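Local coordinates for protein peroxiredoxin (PDB 6TSB) that hydrolyses internal beta-1,4-N-acetylglucosaminide linkages of chitin through this GH18 domain and probably reduces peroxides through its separate peroxiredoxin part, at residues T163-R166 against D167-D171; E358-E361 against G362-G365; T47-A51 against Q52-A56; G262-G265 against A266-R270; Q319-R323 against N324-G328. One frame throughout, in Å; residues are numbered along the deposited sequence.

Interaction 1 (T163-R166 against D167-D171); sequences TAIR and DVIGD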
loop_
_atom_site.group_PDB
_atom_site.type_symbol
_atom_site.label_atom_id
_atom_site.label_comp_id
_atom_site.label_asym_id
_atom_site.label_seq_id
_atom_site.Cartn_x
_atom_site.Cartn_y
_atom_site.Cartn_z
ATOM N N THR A 163 21.362 13.342 -39.675
ATOM C CA THR A 163 21.380 12.982 -41.114
ATOM C C THR A 163 22.776 12.460 -41.464
ATOM O O THR A 163 22.867 11.427 -42.140
ATOM C CB THR A 163 20.997 14.166 -42.021
ATOM O OG1 THR A 163 19.613 14.423 -41.814
ATOM C CG2 THR A 163 21.216 13.922 -43.504
ATOM N N ALA A 164 23.817 13.175 -41.043
ATOM C CA ALA A 164 25.231 12.809 -41.303
ATOM C C ALA A 164 25.554 11.460 -40.646
ATOM O O ALA A 164 26.145 10.621 -41.334
ATOM C CB ALA A 164 26.154 13.908 -40.845
ATOM N N ILE A 165 25.101 11.217 -39.412
ATOM C CA ILE A 165 25.292 9.899 -38.730
ATOM C C ILE A 165 24.561 8.797 -39.511
ATOM O O ILE A 165 25.182 7.772 -39.887
ATOM C CB ILE A 165 24.855 9.998 -37.266
ATOM C CG1 ILE A 165 25.605 11.125 -36.548
ATOM C CG2 ILE A 165 25.042 8.649 -36.607
ATOM C CD1 ILE A 165 25.190 11.379 -35.121
ATOM N N ARG A 166 23.290 9.000 -39.817
ATOM C CA ARG A 166 22.506 7.956 -40.534
ATOM C C ARG A 166 23.122 7.640 -41.906
ATOM O O ARG A 166 23.059 6.435 -42.341
ATOM C CB ARG A 166 21.039 8.377 -40.679
ATOM C CG ARG A 166 20.193 7.403 -41.497
ATOM C CD ARG A 166 20.141 6.012 -40.893
ATOM N NE ARG A 166 19.266 5.986 -39.718
ATOM C CZ ARG A 166 19.138 4.966 -38.868
ATOM N NH1 ARG A 166 19.852 3.859 -39.020
ATOM N NH2 ARG A 166 18.302 5.070 -37.853
ATOM N N ASP A 167 23.616 8.665 -42.613
ATOM C CA ASP A 167 24.213 8.511 -43.973
ATOM C C ASP A 167 25.393 7.520 -43.881
ATOM O O ASP A 167 25.501 6.648 -44.746
ATOM C CB ASP A 167 24.590 9.867 -44.602
ATOM C CG ASP A 167 23.431 10.735 -45.117
ATOM O OD1 ASP A 167 22.253 10.262 -45.082
ATOM O OD2 ASP A 167 23.702 11.901 -45.555
ATOM N N VAL A 168 26.207 7.595 -42.825
ATOM C CA VAL A 168 27.439 6.756 -42.662
ATOM C C VAL A 168 27.085 5.375 -42.076
ATOM O O VAL A 168 27.514 4.396 -42.668
ATOM C CB VAL A 168 28.515 7.514 -41.851
ATOM C CG1 VAL A 168 29.716 6.670 -41.493
ATOM C CG2 VAL A 168 28.993 8.736 -42.621
ATOM N N ILE A 169 26.324 5.279 -40.978
ATOM C CA ILE A 169 26.159 3.986 -40.239
ATOM C C ILE A 169 25.203 3.067 -40.987
ATOM O O ILE A 169 25.323 1.857 -40.773
ATOM C CB ILE A 169 25.720 4.181 -38.781
ATOM C CG1 ILE A 169 24.247 4.597 -38.675
ATOM C CG2 ILE A 169 26.669 5.143 -38.084
ATOM C CD1 ILE A 169 23.705 4.657 -37.267
ATOM N N GLY A 170 24.319 3.618 -41.828
ATOM C CA GLY A 170 23.324 2.870 -42.631
ATOM C C GLY A 170 21.981 2.703 -41.917
ATOM O O GLY A 170 21.824 3.184 -40.762
ATOM N N ASP A 171 21.024 2.036 -42.569
ATOM C CA ASP A 171 19.650 1.834 -42.036
ATOM C C ASP A 171 19.642 0.663 -41.042
ATOM O O ASP A 171 18.790 0.700 -40.124
ATOM C CB ASP A 171 18.631 1.628 -43.163
ATOM C CG ASP A 171 18.546 2.779 -44.153
ATOM O OD1 ASP A 171 18.782 3.952 -43.750
ATOM O OD2 ASP A 171 18.249 2.493 -45.319
#
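The C-terminal turn of helix 154-169 is closed by Arg-166, whose side chain reaches past the helix end to the carbonyl of Gly-170. Its NH1 lies 2.7 Å from Gly-170 O with an N-H...O angle of 160°; NH1 lies in the carbonyl plane on a lone pair of Gly-170 O, and that oxygen lies in the guanidinium plane. The path there explains the reach: CG is anti to the backbone N, and the chain then bends at chi2 (60°) and chi3, which carries the guanidinium forward past the last turn to the glycine carbonyl. The backbone holds the other end, since Gly-170 N donates to Arg-166 O at 3.1 Å, so that one arginine meets both polar groups of the glycine. Gly-170 leaves the helix with phi 91°. Asp-171 OD1 stays 4.5 Å from Arg-166 NE and well out of the guanidinium plane; the opposite charges are near, but no N-H is aimed at it. Upstream, Ile-169 N bonds Ile-165 O at 3.0 Å. Alongside, Ile-165 CG2 lies 4.1 Å from Ile-169 CG2. Arg-166 NH2 forms a salt bridge with Asp-200 and also bonds Ile-198 O, while NH1 has Lys-173 O as a further acceptor. The isoleucines pack on helix 112-128, and this helix end belongs to the beta-alpha-beta unit formed by strand 133-137, helix 154-169 and strand 174-179.

Interaction 2 (E358-E361 against G362-G365); sequences EELE and GIYG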
loop_
_atom_site.group_PDB
_atom_site.type_symbol
_atom_site.label_atom_id
_atom_site.label_comp_id
_atom_site.label_asym_id
_atom_site.label_seq_id
_atom_site.Cartn_x
_atom_site.Cartn_y
_atom_site.Cartn_z
ATOM N N GLU A 358 -11.351 10.101 1.834
ATOM C CA GLU A 358 -10.412 11.156 1.338
ATOM C C GLU A 358 -8.986 10.891 1.845
ATOM O O GLU A 358 -8.060 10.906 1.018
ATOM C CB GLU A 358 -10.854 12.555 1.765
ATOM C CG GLU A 358 -11.394 13.383 0.613
ATOM C CD GLU A 358 -12.219 14.592 1.021
ATOM O OE1 GLU A 358 -12.211 14.952 2.226
ATOM O OE2 GLU A 358 -12.880 15.169 0.132
ATOM N N GLU A 359 -8.824 10.643 3.148
ATOM C CA GLU A 359 -7.526 10.278 3.791
ATOM C C GLU A 359 -6.853 9.107 3.054
ATOM O O GLU A 359 -5.646 9.200 2.754
ATOM C CB GLU A 359 -7.771 9.901 5.247
ATOM C CG GLU A 359 -6.725 10.435 6.201
ATOM C CD GLU A 359 -7.287 10.690 7.589
ATOM O OE1 GLU A 359 -8.184 11.551 7.721
ATOM O OE2 GLU A 359 -6.851 10.004 8.521
ATOM N N LEU A 360 -7.597 8.034 2.774
ATOM C CA LEU A 360 -7.038 6.750 2.269
ATOM C C LEU A 360 -6.832 6.809 0.743
ATOM O O LEU A 360 -6.080 5.937 0.221
ATOM C CB LEU A 360 -7.969 5.586 2.647
ATOM C CG LEU A 360 -8.276 5.351 4.137
ATOM C CD1 LEU A 360 -9.251 4.197 4.302
ATOM C CD2 LEU A 360 -7.034 5.070 4.966
ATOM N N GLU A 361 -7.491 7.751 0.046
ATOM C CA GLU A 361 -7.276 8.034 -1.409
ATOM C C GLU A 361 -5.832 8.515 -1.596
ATOM O O GLU A 361 -5.274 8.270 -2.679
ATOM C CB GLU A 361 -8.257 9.075 -1.978
ATOM C CG GLU A 361 -9.618 8.541 -2.448
ATOM C CD GLU A 361 -9.646 7.552 -3.614
ATOM O OE1 GLU A 361 -8.593 7.341 -4.259
ATOM O OE2 GLU A 361 -10.734 6.999 -3.885
ATOM N N GLY A 362 -5.263 9.148 -0.560
ATOM C CA GLY A 362 -3.890 9.682 -0.529
ATOM C C GLY A 362 -2.906 8.757 0.165
ATOM O O GLY A 362 -1.929 9.276 0.718
ATOM N N ILE A 363 -3.135 7.444 0.147
ATOM C CA ILE A 363 -2.275 6.429 0.842
ATOM C C ILE A 363 -2.245 5.111 0.043
ATOM O O ILE A 363 -1.148 4.517 -0.119
ATOM C CB ILE A 363 -2.761 6.174 2.287
ATOM C CG1 ILE A 363 -2.736 7.440 3.155
ATOM C CG2 ILE A 363 -1.951 5.042 2.908
ATOM C CD1 ILE A 363 -3.395 7.290 4.511
ATOM N N TYR A 364 -3.411 4.619 -0.376
ATOM C CA TYR A 364 -3.563 3.278 -0.987
ATOM C C TYR A 364 -3.599 3.398 -2.507
ATOM O O TYR A 364 -4.520 4.050 -3.071
ATOM C CB TYR A 364 -4.786 2.580 -0.403
ATOM C CG TYR A 364 -4.554 2.218 1.036
ATOM C CD1 TYR A 364 -4.867 3.100 2.066
ATOM C CD2 TYR A 364 -3.936 1.019 1.368
ATOM C CE1 TYR A 364 -4.631 2.763 3.395
ATOM C CE2 TYR A 364 -3.686 0.671 2.691
ATOM C CZ TYR A 364 -4.039 1.545 3.710
ATOM O OH TYR A 364 -3.797 1.197 5.013
ATOM N N GLY A 365 -2.603 2.759 -3.126
ATOM C CA GLY A 365 -2.479 2.560 -4.578
ATOM C C GLY A 365 -3.644 1.754 -5.126
ATOM O O GLY A 365 -3.793 0.559 -4.728
#
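The Tyr-364 ring presents an edge to Leu-360: the carbonyl oxygen Leu-360 O lies near the ring plane, 3.6 Å from Tyr-364 CD1. Further out along the ring, Leu-360 CD2 comes within 3.7 Å of Tyr-364 CE1. The two side chains run side by side in the same direction, both with CG anti to their carbonyl carbons (chi1 -58° for Leu-360 and -69° for Tyr-364), which sends the leucine branch and the ring out together from positions four residues apart. The backbone links the same two residues: Tyr-364 N donates to Leu-360 O at 3.0 Å with an N-H...O angle of 165°. The same oxygen also receives a weak bond from Ile-363 N, 3.3 Å away, so two amides converge on it. One residue earlier, Gly-362 N makes another weak bond to Glu-359 O at 3.3 Å. Ile-363 lays its side chain across that carbonyl, CD1 being 3.4 Å from Glu-359 O, and its CD1 approaches Leu-360 CD2 at 4.3 Å. The carboxylate of Glu-359 itself turns to a salt bridge with Arg-344. Phe-367 of the second subunit packs on Leu-360, and Tyr-364 OH has a weak hydrogen bond to Asp-310. This last turn follows helix 353-361 near the C-terminus, where Leu-360 and Tyr-364 pack against helix 311-323 of the same chain.

Interaction 3 (T47-A51 against Q52-A56); sequences TNVDA and QLLDA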
loop_
_atom_site.group_PDB
_atom_site.type_symbol
_atom_site.label_atom_id
_atom_site.label_comp_id
_atom_site.label_asym_id
_atom_site.label_seq_id
_atom_site.Cartn_x
_atom_site.Cartn_y
_atom_site.Cartn_z
ATOM N N THR A 47 27.779 -5.731 -14.166
ATOM C CA THR A 47 27.825 -7.167 -13.758
ATOM C C THR A 47 26.402 -7.705 -13.536
ATOM O O THR A 47 26.074 -8.844 -14.030
ATOM C CB THR A 47 28.733 -7.279 -12.528
ATOM O OG1 THR A 47 30.080 -7.199 -13.006
ATOM C CG2 THR A 47 28.498 -8.545 -11.748
ATOM N N ASN A 48 25.558 -6.883 -12.899
ATOM C CA ASN A 48 24.193 -7.286 -12.449
ATOM C C ASN A 48 23.104 -6.999 -13.503
ATOM O O ASN A 48 21.923 -7.109 -13.190
ATOM C CB ASN A 48 23.897 -6.658 -11.091
ATOM C CG ASN A 48 24.764 -7.248 -9.995
ATOM O OD1 ASN A 48 24.958 -8.469 -9.947
ATOM N ND2 ASN A 48 25.287 -6.395 -9.120
ATOM N N VAL A 49 23.476 -6.713 -14.735
ATOM C CA VAL A 49 22.514 -6.710 -15.863
ATOM C C VAL A 49 22.076 -8.152 -16.153
ATOM O O VAL A 49 22.957 -9.019 -16.253
ATOM C CB VAL A 49 23.139 -6.024 -17.088
ATOM C CG1 VAL A 49 22.315 -6.241 -18.338
ATOM C CG2 VAL A 49 23.331 -4.539 -16.813
ATOM N N ASP A 50 20.760 -8.362 -16.311
ATOM C CA ASP A 50 20.139 -9.653 -16.704
ATOM C C ASP A 50 19.686 -9.527 -18.156
ATOM O O ASP A 50 18.588 -8.971 -18.404
ATOM C CB ASP A 50 19.015 -10.044 -15.725
ATOM C CG ASP A 50 18.321 -11.380 -16.014
ATOM O OD1 ASP A 50 18.650 -12.043 -17.049
ATOM O OD2 ASP A 50 17.463 -11.777 -15.190
ATOM N N ALA A 51 20.480 -10.036 -19.088
ATOM C CA ALA A 51 20.164 -9.991 -20.534
ATOM C C ALA A 51 18.747 -10.516 -20.827
ATOM O O ALA A 51 18.138 -10.098 -21.841
ATOM C CB ALA A 51 21.182 -10.800 -21.284
ATOM N N GLN A 52 18.293 -11.495 -20.051
ATOM C CA GLN A 52 17.030 -12.249 -20.288
ATOM C C GLN A 52 15.827 -11.299 -20.178
ATOM O O GLN A 52 14.836 -11.565 -20.842
ATOM C CB GLN A 52 16.907 -13.416 -19.290
ATOM C CG GLN A 52 18.052 -14.431 -19.359
ATOM C CD GLN A 52 18.312 -14.861 -20.780
ATOM O OE1 GLN A 52 19.442 -14.822 -21.271
ATOM N NE2 GLN A 52 17.243 -15.185 -21.489
ATOM N N LEU A 53 15.913 -10.252 -19.350
ATOM C CA LEU A 53 14.842 -9.245 -19.143
ATOM C C LEU A 53 14.758 -8.220 -20.294
ATOM O O LEU A 53 13.651 -7.623 -20.451
ATOM C CB LEU A 53 15.106 -8.509 -17.831
ATOM C CG LEU A 53 14.998 -9.324 -16.546
ATOM C CD1 LEU A 53 15.297 -8.427 -15.360
ATOM C CD2 LEU A 53 13.609 -9.942 -16.408
ATOM N N LEU A 54 15.847 -8.005 -21.046
ATOM C CA LEU A 54 16.070 -6.802 -21.899
ATOM C C LEU A 54 16.157 -7.191 -23.377
ATOM O O LEU A 54 16.733 -8.242 -23.658
ATOM C CB LEU A 54 17.372 -6.134 -21.465
ATOM C CG LEU A 54 17.459 -5.833 -19.977
ATOM C CD1 LEU A 54 18.764 -5.127 -19.649
ATOM C CD2 LEU A 54 16.263 -5.018 -19.526
ATOM N N ASP A 55 15.606 -6.358 -24.276
ATOM C CA ASP A 55 15.833 -6.457 -25.744
ATOM C C ASP A 55 17.105 -5.682 -26.100
ATOM O O ASP A 55 17.709 -5.957 -27.154
ATOM C CB ASP A 55 14.644 -5.913 -26.546
ATOM C CG ASP A 55 13.335 -6.654 -26.339
ATOM O OD1 ASP A 55 13.195 -7.715 -26.944
ATOM O OD2 ASP A 55 12.473 -6.146 -25.574
ATOM N N ALA A 56 17.464 -4.695 -25.280
ATOM C CA ALA A 56 18.594 -3.799 -25.569
ATOM C C ALA A 56 19.135 -3.160 -24.293
ATOM O O ALA A 56 18.369 -2.896 -23.336
ATOM C CB ALA A 56 18.160 -2.746 -26.544
#
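Asp-50, Ala-51 and Gln-52 form the compact centre of this turn, and Asp-50 accepts bonds from the following residues twice. Its carboxylate oxygen OD1 takes the amide of Gln-52, with Gln-52 N 3.1 Å from Asp-50 OD1, an Asx turn. The donor approaches from above the carboxylate plane, 43° out of it. Because CG lies anti to the backbone N (chi1 -179°), the carboxylate swings forward along the chain; OD1 also lies against Gln-52 CB at 3.2 Å, while OD2 rests 3.7 Å from Leu-53 CG. The backbone oxygen Asp-50 O meanwhile receives Leu-53 N at 3.1 Å. Ala-51 carries the next link, Leu-54 N donating to Ala-51 O at 3.2 Å, so two overlapping beta turns wind the chain between strands 37-43 and 56-64. An apolar touch backs them, Val-49 CG1 meeting Leu-54 CD1 at 3.9 Å, with the two side chains at about a right angle. Strand 37-43 packs against Val-49 and Leu-54. On the side of the second subunit, Leu-53 O accepts from Ser-347 of that subunit and Leu-53 packs on its Ala-343. The tight winding brings two acceptors together, Ala-51 O and Leu-54 O being 3.0 Å apart. Lys-88 NZ bonds both, and its positive charge would probably offset the repulsion between these carbonyls.

Interaction 4 (G262-G265 against A266-R270); sequences GRLG and ATITR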
loop_
_atom_site.group_PDB
_atom_site.type_symbol
_atom_site.label_atom_id
_atom_site.label_comp_id
_atom_site.label_asym_id
_atom_site.label_seq_id
_atom_site.Cartn_x
_atom_site.Cartn_y
_atom_site.Cartn_z
ATOM N N GLY A 262 14.919 7.678 -6.737
ATOM C CA GLY A 262 14.001 8.655 -6.135
ATOM C C GLY A 262 14.629 10.023 -6.143
ATOM O O GLY A 262 15.855 10.079 -6.077
ATOM N N ARG A 263 13.819 11.079 -6.249
ATOM C CA ARG A 263 14.296 12.480 -6.174
ATOM C C ARG A 263 13.371 13.277 -5.253
ATOM O O ARG A 263 12.183 12.949 -5.201
ATOM C CB ARG A 263 14.360 13.105 -7.568
ATOM C CG ARG A 263 14.577 14.614 -7.571
ATOM C CD ARG A 263 14.669 15.252 -8.951
ATOM N NE ARG A 263 15.774 14.766 -9.773
ATOM C CZ ARG A 263 17.047 15.146 -9.651
ATOM N NH1 ARG A 263 17.411 16.027 -8.731
ATOM N NH2 ARG A 263 17.961 14.629 -10.450
ATOM N N LEU A 264 13.942 14.261 -4.550
ATOM C CA LEU A 264 13.248 15.358 -3.828
ATOM C C LEU A 264 13.943 16.670 -4.221
ATOM O O LEU A 264 15.029 16.977 -3.675
ATOM C CB LEU A 264 13.293 15.095 -2.317
ATOM C CG LEU A 264 12.545 16.097 -1.433
ATOM C CD1 LEU A 264 11.043 15.995 -1.646
ATOM C CD2 LEU A 264 12.890 15.895 0.042
ATOM N N GLY A 265 13.374 17.369 -5.206
ATOM C CA GLY A 265 13.904 18.634 -5.749
ATOM C C GLY A 265 15.278 18.453 -6.362
ATOM O O GLY A 265 15.662 17.321 -6.613
ATOM N N ALA A 266 16.006 19.550 -6.558
ATOM C CA ALA A 266 17.345 19.570 -7.195
ATOM C C ALA A 266 18.373 18.880 -6.289
ATOM O O ALA A 266 19.382 18.402 -6.811
ATOM C CB ALA A 266 17.752 20.996 -7.498
ATOM N N THR A 267 18.109 18.824 -4.985
ATOM C CA THR A 267 19.134 18.607 -3.932
ATOM C C THR A 267 19.441 17.113 -3.819
ATOM O O THR A 267 20.611 16.755 -3.977
ATOM C CB THR A 267 18.670 19.238 -2.611
ATOM O OG1 THR A 267 18.278 20.576 -2.932
ATOM C CG2 THR A 267 19.727 19.242 -1.526
ATOM N N ILE A 268 18.433 16.279 -3.569
ATOM C CA ILE A 268 18.638 14.892 -3.061
ATOM C C ILE A 268 18.127 13.872 -4.094
ATOM O O ILE A 268 17.046 14.073 -4.669
ATOM C CB ILE A 268 17.998 14.745 -1.660
ATOM C CG1 ILE A 268 16.602 14.128 -1.699
ATOM C CG2 ILE A 268 17.974 16.069 -0.903
ATOM C CD1 ILE A 268 16.595 12.616 -1.785
ATOM N N THR A 269 18.900 12.817 -4.341
ATOM C CA THR A 269 18.490 11.630 -5.126
ATOM C C THR A 269 18.917 10.376 -4.367
ATOM O O THR A 269 19.893 10.434 -3.606
ATOM C CB THR A 269 19.082 11.609 -6.544
ATOM O OG1 THR A 269 20.489 11.369 -6.486
ATOM C CG2 THR A 269 18.831 12.886 -7.311
ATOM N N ARG A 270 18.205 9.279 -4.576
ATOM C CA ARG A 270 18.532 7.975 -3.962
ATOM C C ARG A 270 18.270 6.900 -5.011
ATOM O O ARG A 270 17.279 7.012 -5.722
ATOM C CB ARG A 270 17.713 7.778 -2.683
ATOM C CG ARG A 270 17.991 8.794 -1.578
ATOM C CD ARG A 270 19.375 8.699 -0.953
ATOM N NE ARG A 270 19.513 9.510 0.255
ATOM C CZ ARG A 270 20.010 10.751 0.317
ATOM N NH1 ARG A 270 20.423 11.395 -0.762
ATOM N NH2 ARG A 270 20.073 11.356 1.487
HETATM O O HOH W 1 15.526 20.163 -3.189
#
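Ala-266 follows Gly-265, whose positive phi of 62° starts the reversal, and the Arg-263 side chain reaches over this bend. Arg-263 NH1 donates to Gly-265 O at 3.0 Å, with the oxygen in the guanidinium plane; Ala-266 O lies near that same edge. Thr-267 is tied back through a water, which is 2.8 Å from Thr-267 OG1 and donates to Leu-264 O. Ile-268 then pairs with Leu-264: Leu-264 N bonds Ile-268 O at 3.1 Å, the return bond from Ile-268 N is weak, and Leu-264 CB touches Ile-268 CG1 at 3.5 Å. Thr-269 forms the non-hydrogen-bonded pair with Arg-263 on the face opposite Leu-264 and Ile-268, its CG2 lying over one face of the guanidinium, 3.7 Å from Arg-263 CZ; Arg-263 NE makes a salt bridge with Asp-208. Arg-270 closes the register opposite Gly-262, with Gly-262 N to Arg-270 O at 2.7 Å and Arg-270 N to Gly-262 O at 2.9 Å. Arg-270 and Ile-268 both pack on Met-306 of the second subunit. Axes at 167°, alternating hydrogen-bonded and non-hydrogen-bonded pairs and a short loop define an antiparallel beta hairpin of strands 254-264 and 268-271, the second folding back on the end of the first in the mainly parallel sheet of this TIM-barrel-clan domain.

Interaction 5 (Q319-R323 against N324-G328); sequences QYVLR and NCLGG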
loop_
_atom_site.group_PDB
_atom_site.type_symbol
_atom_site.label_atom_id
_atom_site.label_comp_id
_atom_site.label_asym_id
_atom_site.label_seq_id
_atom_site.Cartn_x
_atom_site.Cartn_y
_atom_site.Cartn_z
ATOM N N GLN A 319 -17.608 0.227 6.976
ATOM C CA GLN A 319 -18.556 0.240 5.821
ATOM C C GLN A 319 -19.585 -0.882 6.026
ATOM O O GLN A 319 -20.796 -0.598 5.978
ATOM C CB GLN A 319 -17.856 0.068 4.461
ATOM C CG GLN A 319 -17.142 1.320 3.945
ATOM C CD GLN A 319 -18.097 2.469 3.731
ATOM O OE1 GLN A 319 -18.159 3.396 4.539
ATOM N NE2 GLN A 319 -18.885 2.392 2.665
ATOM N N TYR A 320 -19.105 -2.104 6.249
ATOM C CA TYR A 320 -19.927 -3.317 6.466
ATOM C C TYR A 320 -20.952 -3.017 7.561
ATOM O O TYR A 320 -22.099 -3.422 7.423
ATOM C CB TYR A 320 -19.028 -4.520 6.752
ATOM C CG TYR A 320 -19.740 -5.844 6.811
ATOM C CD1 TYR A 320 -20.490 -6.225 7.920
ATOM C CD2 TYR A 320 -19.643 -6.743 5.750
ATOM C CE1 TYR A 320 -21.127 -7.461 7.965
ATOM C CE2 TYR A 320 -20.270 -7.985 5.786
ATOM C CZ TYR A 320 -21.009 -8.350 6.898
ATOM O OH TYR A 320 -21.618 -9.578 6.893
ATOM N N VAL A 321 -20.550 -2.295 8.603
ATOM C CA VAL A 321 -21.439 -1.976 9.750
ATOM C C VAL A 321 -22.598 -1.135 9.210
ATOM O O VAL A 321 -23.778 -1.333 9.610
ATOM C CB VAL A 321 -20.662 -1.274 10.894
ATOM C CG1 VAL A 321 -21.568 -0.482 11.827
ATOM C CG2 VAL A 321 -19.840 -2.264 11.706
ATOM N N LEU A 322 -22.266 -0.170 8.376
ATOM C CA LEU A 322 -23.241 0.849 7.929
ATOM C C LEU A 322 -24.114 0.240 6.821
ATOM O O LEU A 322 -25.291 0.530 6.791
ATOM C CB LEU A 322 -22.455 2.071 7.451
ATOM C CG LEU A 322 -21.758 2.868 8.559
ATOM C CD1 LEU A 322 -20.569 3.621 7.986
ATOM C CD2 LEU A 322 -22.744 3.825 9.237
ATOM N N ARG A 323 -23.555 -0.581 5.939
ATOM C CA ARG A 323 -24.349 -1.091 4.795
ATOM C C ARG A 323 -25.301 -2.136 5.391
ATOM O O ARG A 323 -26.503 -2.022 5.076
ATOM C CB ARG A 323 -23.463 -1.448 3.588
ATOM C CG ARG A 323 -23.279 -2.924 3.267
ATOM C CD ARG A 323 -22.564 -3.123 1.928
ATOM N NE ARG A 323 -21.224 -2.537 1.918
ATOM C CZ ARG A 323 -20.101 -3.148 2.312
ATOM N NH1 ARG A 323 -18.951 -2.490 2.283
ATOM N NH2 ARG A 323 -20.110 -4.410 2.712
ATOM N N ASN A 324 -24.845 -2.929 6.377
ATOM C CA ASN A 324 -25.584 -4.087 6.954
ATOM C C ASN A 324 -26.424 -3.760 8.205
ATOM O O ASN A 324 -26.977 -4.736 8.819
ATOM C CB ASN A 324 -24.611 -5.223 7.197
ATOM C CG ASN A 324 -24.133 -5.801 5.888
ATOM O OD1 ASN A 324 -22.987 -5.596 5.505
ATOM N ND2 ASN A 324 -25.006 -6.538 5.211
ATOM N N CYS A 325 -26.629 -2.477 8.531
ATOM C CA CYS A 325 -27.483 -2.002 9.658
ATOM C C CYS A 325 -27.099 -2.684 10.986
ATOM O O CYS A 325 -28.012 -3.038 11.766
ATOM C CB CYS A 325 -28.945 -2.195 9.275
ATOM S SG CYS A 325 -29.379 -1.197 7.815
ATOM N N LEU A 326 -25.794 -2.824 11.273
ATOM C CA LEU A 326 -25.309 -3.323 12.593
ATOM C C LEU A 326 -25.377 -2.207 13.652
ATOM O O LEU A 326 -25.641 -1.036 13.326
ATOM C CB LEU A 326 -23.882 -3.874 12.488
ATOM C CG LEU A 326 -23.603 -4.970 11.451
ATOM C CD1 LEU A 326 -22.332 -5.729 11.827
ATOM C CD2 LEU A 326 -24.751 -5.952 11.289
ATOM N N GLY A 327 -25.162 -2.569 14.916
ATOM C CA GLY A 327 -25.324 -1.642 16.055
ATOM C C GLY A 327 -24.122 -0.718 16.251
ATOM O O GLY A 327 -24.280 0.344 16.819
ATOM N N GLY A 328 -22.956 -1.080 15.745
ATOM C CA GLY A 328 -21.773 -0.231 15.884
ATOM C C GLY A 328 -20.573 -1.110 15.832
ATOM O O GLY A 328 -20.694 -2.272 15.375
HETATM O O HOH W 2 -25.282 0.398 10.947
#
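Val-321 O is held by two donors. Leu-326 N reaches it at 3.0 Å, in the carbonyl plane, and a water lies 2.7 Å from Val-321 O, donating to it. The same water donates to Leu-326 O at 2.8 Å, so it bridges the two residues alongside their direct bond. Apolar packing accompanies these bonds: Leu-326 CB sits 4.2 Å from Val-321 CG1, and Val-321 CG2 rests 3.8 Å from the backbone oxygen Gly-328 O. One residue back along the helix, Tyr-320 O accepts from Asn-324 N at 3.0 Å. The amide group of Asn-324 is placed over one face of the Tyr-320 ring, the two planes 38° apart, while Leu-326 CD1 approaches the ring edge 4.3 Å from Tyr-320 CD1. CG of Tyr-320 stands anti to its backbone N (chi1 -172°), which tips the ring along the helix towards the residues that follow. These bonds end helix 311-323 in the manner of a partial Schellman motif: the 6-to-1 bond from Leu-326 to Val-321 and the positive phi of Cys-325 (52°) are present, but Cys-325 N is 3.7 Å from Leu-322 O and the inner bond is missing. From this end the chain enters strand 328-332, and Gly-328 pairs in parallel with a strand of the second subunit, continuing the sheet across the interface. Tyr-320 OH bonds Asp-238 of the second subunit, Val-321 packs on its Leu-256, and Cys-325 SG is joined by a disulfide to Cys-31 of that subunit.

The five contacts span an elongated chain, with the centres of interactions 1 and 5 about 70 Å apart on opposite sides of its centre. Interaction 1 touches no other chain, whereas interactions 2, 3, 4 and 5 all touch the second subunit. Interactions 2 and 5 are the nearest pair, nearest atoms about 8 Å apart, on neighbouring helices 353-361 and 311-323. Interactions 3 and 4 lie farther off, their centres about 26 Å apart and 52 and 45 Å from that of interaction 5. The second subunit's helix 341-351 meets interaction 3, and one of its strands pairs in parallel with Gly-328 of interaction 5, consistent with an exchange of barrel pieces between subunits. A bound di(hydroxyethyl)ether lies about 3 Å from the side chain of Thr-269.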